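Local coordinates for TIR-NB-LRR type resistance protein RPV1 (Vitis rotundifolia, PDB 5KU7) that belongs to the TIR-NB-LRR class of plant disease-resistance proteins, intracellular immune receptors, and is modelled here as its TIR domain, a signalling module, at residues 7-12 / 60-65; 32-37 / 160-165. All blocks are in the same frame, centred on the assembly; numbering follows the deposited sequence.

Contact 1 of 2, residues 7-12 / 60-65; sequences TYDVFL and ESRSSV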
ATOM      1  N   THR A   7      -0.169 -27.177   5.460  1.00 50.30           N
ATOM      2  CA  THR A   7      -1.466 -26.497   5.551  1.00 53.93           C
ATOM      3  C   THR A   7      -1.519 -25.227   4.693  1.00 49.35           C
ATOM      4  O   THR A   7      -2.556 -24.878   4.126  1.00 49.92           O
ATOM      5  CB  THR A   7      -1.795 -26.123   7.027  1.00 56.31           C
ATOM      6  OG1 THR A   7      -1.692 -27.287   7.856  1.00 61.26           O
ATOM      7  CG2 THR A   7      -3.187 -25.537   7.153  1.00 51.62           C
ATOM      8  N   TYR A   8      -0.393 -24.527   4.623  1.00 47.78           N
ATOM      9  CA  TYR A   8      -0.300 -23.279   3.876  1.00 43.76           C
ATOM     10  C   TYR A   8       0.750 -23.343   2.779  1.00 44.81           C
ATOM     11  O   TYR A   8       1.742 -24.063   2.894  1.00 46.21           O
ATOM     12  CB  TYR A   8       0.018 -22.126   4.829  1.00 42.20           C
ATOM     13  CG  TYR A   8      -0.958 -21.994   5.992  1.00 46.58           C
ATOM     14  CD1 TYR A   8      -2.122 -21.255   5.853  1.00 43.67           C
ATOM     15  CD2 TYR A   8      -0.718 -22.624   7.219  1.00 48.49           C
ATOM     16  CE1 TYR A   8      -3.010 -21.123   6.897  1.00 46.43           C
ATOM     17  CE2 TYR A   8      -1.606 -22.502   8.273  1.00 45.65           C
ATOM     18  CZ  TYR A   8      -2.750 -21.747   8.103  1.00 51.20           C
ATOM     19  OH  TYR A   8      -3.651 -21.605   9.130  1.00 60.22           O
ATOM     20  N   ASP A   9       0.536 -22.580   1.715  1.00 41.91           N
ATOM     21  CA  ASP A   9       1.549 -22.442   0.673  1.00 39.95           C
ATOM     22  C   ASP A   9       2.632 -21.457   1.099  1.00 37.04           C
ATOM     23  O   ASP A   9       3.816 -21.656   0.841  1.00 36.70           O
ATOM     24  CB  ASP A   9       0.885 -22.018  -0.626  1.00 36.50           C
ATOM     25  CG  ASP A   9      -0.049 -23.085  -1.151  1.00 37.85           C
ATOM     26  OD1 ASP A   9       0.365 -24.265  -1.170  1.00 39.53           O
ATOM     27  OD2 ASP A   9      -1.205 -22.767  -1.491  1.00 37.45           O
ATOM     28  N   VAL A  10       2.207 -20.400   1.781  1.00 34.32           N
ATOM     29  CA  VAL A  10       3.103 -19.341   2.206  1.00 33.44           C
ATOM     30  C   VAL A  10       2.849 -18.889   3.646  1.00 39.46           C
ATOM     31  O   VAL A  10       1.705 -18.646   4.056  1.00 36.14           O
ATOM     32  CB  VAL A  10       2.978 -18.116   1.286  1.00 32.38           C
ATOM     33  CG1 VAL A  10       3.677 -16.908   1.903  1.00 31.46           C
ATOM     34  CG2 VAL A  10       3.550 -18.438  -0.087  1.00 37.03           C
ATOM     35  N   PHE A  11       3.930 -18.791   4.411  1.00 40.62           N
ATOM     36  CA  PHE A  11       3.896 -18.112   5.701  1.00 43.05           C
ATOM     37  C   PHE A  11       4.477 -16.714   5.499  1.00 39.81           C
ATOM     38  O   PHE A  11       5.610 -16.565   5.029  1.00 36.39           O
ATOM     39  CB  PHE A  11       4.673 -18.897   6.777  1.00 34.06           C
ATOM     40  CG  PHE A  11       4.733 -18.210   8.112  1.00 33.85           C
ATOM     41  CD1 PHE A  11       5.741 -17.302   8.395  1.00 34.56           C
ATOM     42  CD2 PHE A  11       3.779 -18.471   9.092  1.00 34.77           C
ATOM     43  CE1 PHE A  11       5.799 -16.656   9.629  1.00 33.65           C
ATOM     44  CE2 PHE A  11       3.836 -17.835  10.330  1.00 34.28           C
ATOM     45  CZ  PHE A  11       4.848 -16.925  10.592  1.00 37.58           C
ATOM     46  N   LEU A  12       3.682 -15.700   5.831  1.00 38.13           N
ATOM     47  CA  LEU A  12       4.090 -14.304   5.727  1.00 36.25           C
ATOM     48  C   LEU A  12       4.769 -13.787   6.985  1.00 42.30           C
ATOM     49  O   LEU A  12       4.101 -13.540   7.985  1.00 47.38           O
ATOM     50  CB  LEU A  12       2.881 -13.420   5.458  1.00 32.62           C
ATOM     51  CG  LEU A  12       2.758 -12.871   4.067  1.00 33.18           C
ATOM     52  CD1 LEU A  12       1.518 -11.985   3.990  1.00 28.96           C
ATOM     53  CD2 LEU A  12       4.050 -12.100   3.792  1.00 30.99           C
ATOM     54  N   GLU A  60       4.105 -25.963   8.885  1.00 48.67           N
ATOM     55  CA  GLU A  60       3.031 -26.478   8.042  1.00 51.92           C
ATOM     56  C   GLU A  60       2.854 -25.649   6.778  1.00 48.10           C
ATOM     57  O   GLU A  60       1.865 -25.806   6.064  1.00 48.77           O
ATOM     58  CB  GLU A  60       1.717 -26.538   8.814  1.00 58.35           C
ATOM     59  CG  GLU A  60       1.685 -27.633   9.867  1.00 67.38           C
ATOM     60  CD  GLU A  60       0.479 -27.520  10.777  1.00 78.91           C
ATOM     61  OE1 GLU A  60      -0.436 -26.715  10.474  1.00 79.46           O
ATOM     62  OE2 GLU A  60       0.449 -28.236  11.799  1.00 89.18           O
ATOM     63  N   SER A  61       3.819 -24.776   6.506  1.00 43.34           N
ATOM     64  CA  SER A  61       3.810 -23.968   5.292  1.00 42.79           C
ATOM     65  C   SER A  61       4.843 -24.485   4.297  1.00 39.25           C
ATOM     66  O   SER A  61       5.931 -24.892   4.694  1.00 38.08           O
ATOM     67  CB  SER A  61       4.081 -22.493   5.622  1.00 41.21           C
ATOM     68  OG  SER A  61       3.004 -21.917   6.355  1.00 41.07           O
ATOM     69  N   ARG A  62       4.496 -24.479   3.008  1.00 41.50           N
ATOM     70  CA  ARG A  62       5.429 -24.914   1.958  1.00 44.79           C
ATOM     71  C   ARG A  62       6.560 -23.915   1.784  1.00 41.71           C
ATOM     72  O   ARG A  62       7.656 -24.277   1.386  1.00 41.88           O
ATOM     73  CB  ARG A  62       4.711 -25.108   0.625  1.00 42.69           C
ATOM     74  CG  ARG A  62       3.677 -26.205   0.618  1.00 39.96           C
ATOM     75  CD  ARG A  62       2.939 -26.167  -0.686  1.00 44.45           C
ATOM     76  NE  ARG A  62       3.875 -26.309  -1.796  1.00 52.23           N
ATOM     77  CZ  ARG A  62       3.680 -25.826  -3.021  1.00 52.21           C
ATOM     78  NH1 ARG A  62       2.580 -25.121  -3.298  1.00 49.09           N
ATOM     79  NH2 ARG A  62       4.607 -26.025  -3.962  1.00 44.80           N
ATOM     80  N   SER A  63       6.299 -22.655   2.112  1.00 39.30           N
ATOM     81  CA  SER A  63       7.334 -21.637   2.018  1.00 36.76           C
ATOM     82  C   SER A  63       7.032 -20.471   2.925  1.00 31.82           C
ATOM     83  O   SER A  63       5.937 -20.366   3.481  1.00 36.24           O
ATOM     84  CB  SER A  63       7.475 -21.128   0.580  1.00 45.85           C
ATOM     85  OG  SER A  63       6.322 -20.402   0.184  1.00 43.53           O
ATOM     86  N   SER A  64       8.015 -19.590   3.072  1.00 31.85           N
ATOM     87  CA  SER A  64       7.813 -18.319   3.750  1.00 31.85           C
ATOM     88  C   SER A  64       8.183 -17.139   2.837  1.00 34.62           C
ATOM     89  O   SER A  64       9.103 -17.234   2.017  1.00 37.43           O
ATOM     90  CB  SER A  64       8.625 -18.261   5.040  1.00 32.58           C
ATOM     91  OG  SER A  64       8.150 -19.204   5.978  1.00 42.77           O
ATOM     92  N   VAL A  65       7.437 -16.044   2.964  1.00 35.96           N
ATOM     93  CA  VAL A  65       7.794 -14.780   2.332  1.00 36.44           C
ATOM     94  C   VAL A  65       8.189 -13.851   3.450  1.00 36.19           C
ATOM     95  O   VAL A  65       7.409 -13.651   4.376  1.00 37.35           O
ATOM     96  CB  VAL A  65       6.638 -14.148   1.541  1.00 33.72           C
ATOM     97  CG1 VAL A  65       7.028 -12.759   1.101  1.00 34.44           C
ATOM     98  CG2 VAL A  65       6.278 -14.981   0.344  1.00 25.37           C
TER
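D9 and R62 pair by charge where both strands kink. NH1 of R62 meets OD1 of D9 at 3.2 Å along a nearly straight N-H (171°). The oxygen sits at the edge of the guanidinium, in its plane, but the nitrogen arrives from above the carboxylate plane, and the two flat groups are almost perpendicular (88°). A bend at chi3 (58°) brings the arginine head alongside the acid. Both groups have a second hold: D9 OD2 accepts from the backbone N of R37, and R62 NH2 donates to the carbonyl of L169 on helix 154-175, which probably restrains the rotation of both groups.

Next to this pair, S63 OG donates to D9 O at 2.9 Å and lies 3.4 Å from V10 CG2. Ahead of it in both segments, the carbonyl of E60 accepts the N-H of Y8, and T7 N lies so close to the same oxygen that its bond is doubtfully short. T7 OG1 donates to E60 OE1 at 3.0 Å from above the carboxylate plane. OE2 of the same glutamate is salt-bridged to K56.

On the face with Y8 and F11, S61 OG touches the CB atoms of both, at 3.4 Å from Y8 CB and 3.5 Å from F11 CB; its polar partner is the carbonyl of A57. The ring of F39 packs against both aromatic rings. On the other face, beside the S63 hydroxyl, V10 CG1 meets V65 CG2 at 3.6 Å, and L12 CD2 approaches V65 CB at 4.0 Å, with helices 23-33 and 154-175 lying over them.

Backbone bonds from R62 N to Y8 O, F11 N to S63 O and V65 N to F11 O keep the strands parallel. They are adjacent strands in the five-stranded parallel sheet, covered by helices, that characterises the TIR fold.

Contact 2 of 2, residues 32-37 / 160-165; sequences GRRGIR and EITNSI
R34 reaches out to T162 and N163 from the Schellman motif that closes helix 23-33, where G35, at positive phi, is the C-prime residue. The motif's backbone bonds run from G35 N to G32 O and from I36 N to L31 O; they end the helix so that R34 and I36 both face helix 154-175, and the turn after helix 23-33 packs on that helix beside the TIR sheet.

CG leaves CB anti to the carbonyl carbon (chi1 -86°), and from CG the arginine chain is extended to NE. CD is the first atom to reach the other helix, lying near T162 OG1 and 3.6 Å from T162 O. The guanidinium then passes across the threonine at about a right angle, with T162 CB 3.5 Å above its plane and offset toward the rim. The hydroxyl of T162 bonds within its own helix, to the carbonyl of I158.

At its edge the guanidinium grips N163 side-on. NE and NH2 both donate to OD1, at 3.1 Å from NE and 3.3 Å from NH2. The oxygen lies in the guanidinium plane, whereas both nitrogens come in over one face of the amide, whose plane is turned 61° from that of the guanidinium; the NE bond is the straighter of the two (158°). The remaining nitrogen, NH1, turns back to the carbonyl of A30 in helix 23-33, so the head is tied to both helices, which probably limits its rotation.

Beneath this polar grip lies the buried side of the contact. I36, packed also on L31, F166 and V10, sends its side chain across that of I165, and its terminal CD1 rests 4.1 Å from I165 CG2.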
ATOM      1  N   GLY A  32      -3.498 -14.387  -2.216  1.00 33.91           N
ATOM      2  CA  GLY A  32      -4.759 -15.095  -2.156  1.00 31.60           C
ATOM      3  C   GLY A  32      -5.431 -15.135  -3.508  1.00 34.71           C
ATOM      4  O   GLY A  32      -5.982 -16.157  -3.896  1.00 38.11           O
ATOM      5  N   ARG A  33      -5.373 -14.025  -4.234  1.00 33.50           N
ATOM      6  CA  ARG A  33      -5.989 -13.956  -5.551  1.00 40.53           C
ATOM      7  C   ARG A  33      -5.420 -14.991  -6.513  1.00 42.74           C
ATOM      8  O   ARG A  33      -6.096 -15.401  -7.452  1.00 42.96           O
ATOM      9  CB  ARG A  33      -5.845 -12.544  -6.139  1.00 38.52           C
ATOM     10  CG  ARG A  33      -6.803 -11.544  -5.507  1.00 37.83           C
ATOM     11  CD  ARG A  33      -6.971 -10.286  -6.369  1.00 35.83           C
ATOM     12  NE  ARG A  33      -5.717  -9.553  -6.507  1.00 37.01           N
ATOM     13  CZ  ARG A  33      -5.253  -8.707  -5.596  1.00 36.77           C
ATOM     14  NH1 ARG A  33      -5.951  -8.482  -4.477  1.00 38.08           N
ATOM     15  NH2 ARG A  33      -4.099  -8.086  -5.801  1.00 34.06           N
ATOM     16  N   ARG A  34      -4.177 -15.403  -6.280  1.00 42.27           N
ATOM     17  CA  ARG A  34      -3.504 -16.366  -7.150  1.00 42.38           C
ATOM     18  C   ARG A  34      -3.664 -17.788  -6.630  1.00 43.41           C
ATOM     19  O   ARG A  34      -3.007 -18.705  -7.101  1.00 44.95           O
ATOM     20  CB  ARG A  34      -2.015 -16.020  -7.284  1.00 45.67           C
ATOM     21  CG  ARG A  34      -1.730 -15.010  -8.367  1.00 45.40           C
ATOM     22  CD  ARG A  34      -0.460 -14.234  -8.073  1.00 54.90           C
ATOM     23  NE  ARG A  34      -0.215 -13.175  -9.058  1.00 60.97           N
ATOM     24  CZ  ARG A  34      -0.638 -11.916  -8.933  1.00 55.80           C
ATOM     25  NH1 ARG A  34      -1.338 -11.528  -7.858  1.00 51.93           N
ATOM     26  NH2 ARG A  34      -0.358 -11.038  -9.884  1.00 51.56           N
ATOM     27  N   GLY A  35      -4.519 -17.966  -5.633  1.00 40.63           N
ATOM     28  CA  GLY A  35      -4.762 -19.286  -5.083  1.00 40.21           C
ATOM     29  C   GLY A  35      -3.624 -19.780  -4.214  1.00 39.62           C
ATOM     30  O   GLY A  35      -3.538 -20.966  -3.899  1.00 44.15           O
ATOM     31  N   ILE A  36      -2.767 -18.856  -3.797  1.00 36.26           N
ATOM     32  CA  ILE A  36      -1.688 -19.169  -2.872  1.00 35.59           C
ATOM     33  C   ILE A  36      -2.177 -19.066  -1.423  1.00 37.50           C
ATOM     34  O   ILE A  36      -2.353 -17.971  -0.887  1.00 35.82           O
ATOM     35  CB  ILE A  36      -0.488 -18.239  -3.094  1.00 37.73           C
ATOM     36  CG1 ILE A  36      -0.065 -18.305  -4.577  1.00 44.28           C
ATOM     37  CG2 ILE A  36       0.658 -18.639  -2.191  1.00 33.68           C
ATOM     38  CD1 ILE A  36       1.070 -17.356  -4.992  1.00 34.85           C
ATOM     39  N   ARG A  37      -2.431 -20.218  -0.800  1.00 38.24           N
ATOM     40  CA  ARG A  37      -2.926 -20.216   0.573  1.00 39.51           C
ATOM     41  C   ARG A  37      -1.861 -19.675   1.528  1.00 38.63           C
ATOM     42  O   ARG A  37      -0.804 -20.269   1.687  1.00 43.43           O
ATOM     43  CB  ARG A  37      -3.381 -21.609   1.006  1.00 44.36           C
ATOM     44  CG  ARG A  37      -4.651 -21.528   1.834  1.00 54.71           C
ATOM     45  CD  ARG A  37      -4.963 -22.764   2.642  1.00 65.16           C
ATOM     46  NE  ARG A  37      -5.983 -22.457   3.647  1.00 76.53           N
ATOM     47  CZ  ARG A  37      -6.378 -23.285   4.610  1.00 78.79           C
ATOM     48  NH1 ARG A  37      -5.839 -24.496   4.712  1.00 81.27           N
ATOM     49  NH2 ARG A  37      -7.314 -22.902   5.473  1.00 76.69           N
ATOM     50  N   GLU A 160       4.542  -8.543  -9.696  1.00 35.70           N
ATOM     51  CA  GLU A 160       5.752  -9.209 -10.143  1.00 39.62           C
ATOM     52  C   GLU A 160       6.198 -10.290  -9.127  1.00 43.28           C
ATOM     53  O   GLU A 160       6.482 -11.428  -9.493  1.00 34.15           O
ATOM     54  CB  GLU A 160       6.842  -8.172 -10.370  1.00 43.04           C
ATOM     55  CG  GLU A 160       8.216  -8.746 -10.467  1.00 53.64           C
ATOM     56  CD  GLU A 160       9.241  -7.694 -10.792  1.00 67.85           C
ATOM     57  OE1 GLU A 160       8.838  -6.532 -11.058  1.00 65.54           O
ATOM     58  OE2 GLU A 160      10.442  -8.037 -10.781  1.00 77.36           O
ATOM     59  N   ILE A 161       6.206  -9.930  -7.850  1.00 43.56           N
ATOM     60  CA  ILE A 161       6.570 -10.845  -6.782  1.00 38.54           C
ATOM     61  C   ILE A 161       5.644 -12.061  -6.708  1.00 36.53           C
ATOM     62  O   ILE A 161       6.081 -13.219  -6.621  1.00 26.62           O
ATOM     63  CB  ILE A 161       6.546 -10.111  -5.432  1.00 37.85           C
ATOM     64  CG1 ILE A 161       7.678  -9.082  -5.372  1.00 29.53           C
ATOM     65  CG2 ILE A 161       6.622 -11.103  -4.263  1.00 36.01           C
ATOM     66  CD1 ILE A 161       7.482  -8.046  -4.299  1.00 30.14           C
ATOM     67  N   THR A 162       4.351 -11.806  -6.740  1.00 33.31           N
ATOM     68  CA  THR A 162       3.430 -12.901  -6.551  1.00 37.01           C
ATOM     69  C   THR A 162       3.356 -13.800  -7.794  1.00 41.86           C
ATOM     70  O   THR A 162       3.045 -14.990  -7.679  1.00 40.16           O
ATOM     71  CB  THR A 162       2.056 -12.378  -6.168  1.00 36.89           C
ATOM     72  OG1 THR A 162       1.609 -11.493  -7.185  1.00 34.18           O
ATOM     73  CG2 THR A 162       2.145 -11.586  -4.862  1.00 32.88           C
ATOM     74  N   ASN A 163       3.669 -13.244  -8.966  1.00 39.93           N
ATOM     75  CA  ASN A 163       3.718 -14.038 -10.195  1.00 36.13           C
ATOM     76  C   ASN A 163       4.870 -15.019 -10.159  1.00 34.53           C
ATOM     77  O   ASN A 163       4.715 -16.192 -10.488  1.00 31.08           O
ATOM     78  CB  ASN A 163       3.886 -13.150 -11.427  1.00 33.42           C
ATOM     79  CG  ASN A 163       2.577 -12.626 -11.954  1.00 37.71           C
ATOM     80  OD1 ASN A 163       1.507 -13.104 -11.577  1.00 46.54           O
ATOM     81  ND2 ASN A 163       2.653 -11.649 -12.852  1.00 41.14           N
ATOM     82  N   SER A 164       6.027 -14.513  -9.751  1.00 30.52           N
ATOM     83  CA  SER A 164       7.218 -15.321  -9.576  1.00 38.64           C
ATOM     84  C   SER A 164       7.023 -16.407  -8.501  1.00 40.44           C
ATOM     85  O   SER A 164       7.364 -17.570  -8.722  1.00 46.81           O
ATOM     86  CB  SER A 164       8.398 -14.414  -9.221  1.00 35.90           C
ATOM     87  OG  SER A 164       9.530 -15.173  -8.847  1.00 45.94           O
ATOM     88  N   ILE A 165       6.417 -16.039  -7.372  1.00 37.79           N
ATOM     89  CA  ILE A 165       6.155 -16.999  -6.294  1.00 35.87           C
ATOM     90  C   ILE A 165       5.180 -18.074  -6.759  1.00 36.05           C
ATOM     91  O   ILE A 165       5.340 -19.261  -6.448  1.00 37.01           O
ATOM     92  CB  ILE A 165       5.598 -16.297  -5.028  1.00 33.44           C
ATOM     93  CG1 ILE A 165       6.688 -15.448  -4.379  1.00 34.49           C
ATOM     94  CG2 ILE A 165       5.094 -17.313  -3.998  1.00 28.25           C
ATOM     95  CD1 ILE A 165       6.186 -14.658  -3.193  1.00 36.00           C
TER

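In the fold
The centres of contact 1 and contact 2 lie about 12 Å apart, and the two touch directly. R37 follows the turn after helix 23-33, and its carbonyl O lies 2.7 Å from D9 N and 3.0 Å from V10 N, both probable hydrogen bonds, so the chain leaving contact 2 runs along the edge of strand 8-14. Within the core, I165 CD1 packs 3.6 Å from V65 CG2, bringing helix 154-175 against the sheet at contact 1. The malonic acid pocket, formed by R15, G16, E17 and R20, uses no residue of either contact; its first residue directly follows the C-terminal end of strand 8-14.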